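Local coordinates for protein beta-N-acetylglucosaminidase (Thermotoga maritima, PDB 3WO8) that probably hydrolyses terminal non-reducing N-acetyl-D-hexosamine residues from N-acetyl-beta-D-hexosaminides, as a glycoside hydrolase of family 3, at residues D311-E314 / R315-T319. Residues are numbered along the deposited sequence; the frame is centred on the assembly and turned at random.
Sequences DKVE and RSIRT
K312 O takes two bonds from S316, one from the backbone and one from the side chain. S316 N donates to it at 2.8 Å and S316 OG at 3.1 Å, the two arriving from opposite faces of the carbonyl plane. A chi1 of -76° swings OG to the backbone-N side of the residue, away from its own C, and back toward the preceding turn. OG also accepts a bond from N282 ND2, so a buried serine ties this turn to the loop that leads into strand 283-286. Replacing the serine with alanine would remove OG, and is likely to leave K312 O with the backbone bond alone and to cost N282 ND2 its bond to this turn. K312 NZ, in turn, bonds N278 O near the end of helix 269-279.

Backbone bonds of the i to i+4 kind run on through the turns: R315 N to D311 O at 2.9 Å, I317 N to V313 O at 2.9 Å, and a weak one from R318 N to E314 O. This is the first half of helix 310-326, which follows the last strand of the TIM barrel, 283-286, and helix 292-304.

Apolar contact falls on the inner face, where V313 and I317, one turn apart, run alongside each other in the same direction, with CG1 of V313 4.1 Å from CD1 of I317. Both rest on L19, just ahead of the first barrel strand.

E314 and R318, both exposed, form the charged pair. R318 bends at chi3 (-67°), bringing one face of its guanidinium, off-centre, over E314 O, at too poor an angle for NH2 to hydrogen-bond it. E314 OE2 lies in the guanidinium plane at its edge, forming a long salt bridge of 4.0 Å to R318 NH2, with carboxylate and guanidinium planes 71° apart.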
ATOM      1  N   ASP B 311      11.274  39.386 -16.176  1.00 90.88           N
ATOM      2  CA  ASP B 311      11.614  39.401 -14.747  1.00 91.61           C
ATOM      3  C   ASP B 311      10.890  38.253 -14.043  1.00 87.21           C
ATOM      4  O   ASP B 311      11.517  37.451 -13.343  1.00 80.30           O
ATOM      5  CB  ASP B 311      11.375  40.763 -14.015  1.00 99.51           C
ATOM      6  CG  ASP B 311      10.589  41.794 -14.836  1.00104.94           C
ATOM      7  OD1 ASP B 311      10.930  42.034 -16.019  1.00108.03           O
ATOM      8  OD2 ASP B 311       9.652  42.399 -14.265  1.00 95.46           O
ATOM      9  N   LYS B 312       9.585  38.154 -14.285  1.00 81.60           N
ATOM     10  CA  LYS B 312       8.739  37.150 -13.628  1.00 77.14           C
ATOM     11  C   LYS B 312       9.154  35.717 -13.954  1.00 72.85           C
ATOM     12  O   LYS B 312       9.125  34.853 -13.099  1.00 79.30           O
ATOM     13  CB  LYS B 312       7.281  37.365 -14.016  1.00 73.50           C
ATOM     14  CG  LYS B 312       6.824  38.799 -13.806  1.00 72.29           C
ATOM     15  CD  LYS B 312       5.507  38.903 -13.052  1.00 68.93           C
ATOM     16  CE  LYS B 312       5.428  40.204 -12.280  1.00 66.11           C
ATOM     17  NZ  LYS B 312       4.085  40.404 -11.693  1.00 62.94           N
ATOM     18  N   VAL B 313       9.540  35.477 -15.199  1.00 67.61           N
ATOM     19  CA  VAL B 313      10.006  34.163 -15.630  1.00 63.27           C
ATOM     20  C   VAL B 313      11.255  33.741 -14.863  1.00 65.53           C
ATOM     21  O   VAL B 313      11.311  32.627 -14.338  1.00 70.69           O
ATOM     22  CB  VAL B 313      10.248  34.133 -17.152  1.00 60.46           C
ATOM     23  CG1 VAL B 313      10.884  32.821 -17.612  1.00 61.12           C
ATOM     24  CG2 VAL B 313       8.926  34.305 -17.874  1.00 61.54           C
ATOM     25  N   GLU B 314      12.242  34.627 -14.780  1.00 70.00           N
ATOM     26  CA  GLU B 314      13.466  34.358 -13.998  1.00 74.05           C
ATOM     27  C   GLU B 314      13.238  34.305 -12.489  1.00 63.49           C
ATOM     28  O   GLU B 314      13.966  33.617 -11.785  1.00 65.01           O
ATOM     29  CB  GLU B 314      14.555  35.389 -14.288  1.00 83.93           C
ATOM     30  CG  GLU B 314      15.419  35.088 -15.501  1.00 94.97           C
ATOM     31  CD  GLU B 314      16.518  36.132 -15.681  1.00106.06           C
ATOM     32  OE1 GLU B 314      16.307  37.102 -16.446  1.00101.15           O
ATOM     33  OE2 GLU B 314      17.587  36.005 -15.036  1.00110.52           O
ATOM     34  N   ARG B 315      12.244  35.035 -12.005  1.00 58.56           N
ATOM     35  CA  ARG B 315      11.882  35.035 -10.594  1.00 61.16           C
ATOM     36  C   ARG B 315      11.239  33.714 -10.234  1.00 59.09           C
ATOM     37  O   ARG B 315      11.471  33.139  -9.191  1.00 54.88           O
ATOM     38  CB  ARG B 315      10.839  36.114 -10.339  1.00 69.89           C
ATOM     39  CG  ARG B 315      11.031  36.877  -9.057  1.00 77.53           C
ATOM     40  CD  ARG B 315      11.591  38.270  -9.343  1.00 89.06           C
ATOM     41  NE  ARG B 315      10.992  39.248  -8.439  1.00 98.01           N
ATOM     42  CZ  ARG B 315       9.744  39.718  -8.528  1.00 95.78           C
ATOM     43  NH1 ARG B 315       9.325  40.596  -7.626  1.00106.01           N
ATOM     44  NH2 ARG B 315       8.916  39.327  -9.500  1.00 84.48           N
ATOM     45  N   SER B 316      10.352  33.281 -11.112  1.00 63.94           N
ATOM     46  CA  SER B 316       9.652  32.026 -10.944  1.00 63.28           C
ATOM     47  C   SER B 316      10.678  30.903 -11.003  1.00 56.79           C
ATOM     48  O   SER B 316      10.703  30.047 -10.137  1.00 55.85           O
ATOM     49  CB  SER B 316       8.560  31.866 -12.013  1.00 60.33           C
ATOM     50  OG  SER B 316       7.418  32.670 -11.718  1.00 54.62           O
ATOM     51  N   ILE B 317      11.577  30.942 -11.974  1.00 52.61           N
ATOM     52  CA  ILE B 317      12.600  29.899 -12.036  1.00 52.65           C
ATOM     53  C   ILE B 317      13.367  29.766 -10.719  1.00 53.33           C
ATOM     54  O   ILE B 317      13.772  28.677 -10.336  1.00 54.20           O
ATOM     55  CB  ILE B 317      13.552  30.077 -13.218  1.00 48.36           C
ATOM     56  CG1 ILE B 317      12.810  29.769 -14.519  1.00 52.45           C
ATOM     57  CG2 ILE B 317      14.723  29.122 -13.102  1.00 49.05           C
ATOM     58  CD1 ILE B 317      13.480  30.311 -15.758  1.00 55.13           C
ATOM     59  N   ARG B 318      13.539  30.869 -10.023  1.00 53.69           N
ATOM     60  CA  ARG B 318      14.293  30.860  -8.789  1.00 60.83           C
ATOM     61  C   ARG B 318      13.449  30.286  -7.656  1.00 51.18           C
ATOM     62  O   ARG B 318      13.915  29.411  -6.936  1.00 50.20           O
ATOM     63  CB  ARG B 318      14.797  32.273  -8.448  1.00 72.69           C
ATOM     64  CG  ARG B 318      16.252  32.323  -7.983  1.00 86.53           C
ATOM     65  CD  ARG B 318      16.822  33.740  -8.046  1.00 94.90           C
ATOM     66  NE  ARG B 318      16.956  34.239  -9.426  1.00 96.71           N
ATOM     67  CZ  ARG B 318      16.236  35.224  -9.992  1.00 96.95           C
ATOM     68  NH1 ARG B 318      15.277  35.884  -9.327  1.00 85.28           N
ATOM     69  NH2 ARG B 318      16.485  35.553 -11.261  1.00 99.60           N
ATOM     70  N   THR B 319      12.217  30.763  -7.511  1.00 47.82           N
ATOM     71  CA  THR B 319      11.262  30.210  -6.527  1.00 48.77           C
ATOM     72  C   THR B 319      11.137  28.671  -6.623  1.00 47.60           C
ATOM     73  O   THR B 319      11.143  27.950  -5.629  1.00 45.01           O
ATOM     74  CB  THR B 319       9.871  30.837  -6.719  1.00 46.75           C
ATOM     75  OG1 THR B 319       9.965  32.255  -6.587  1.00 46.03           O
ATOM     76  CG2 THR B 319       8.892  30.340  -5.680  1.00 47.28           C
TER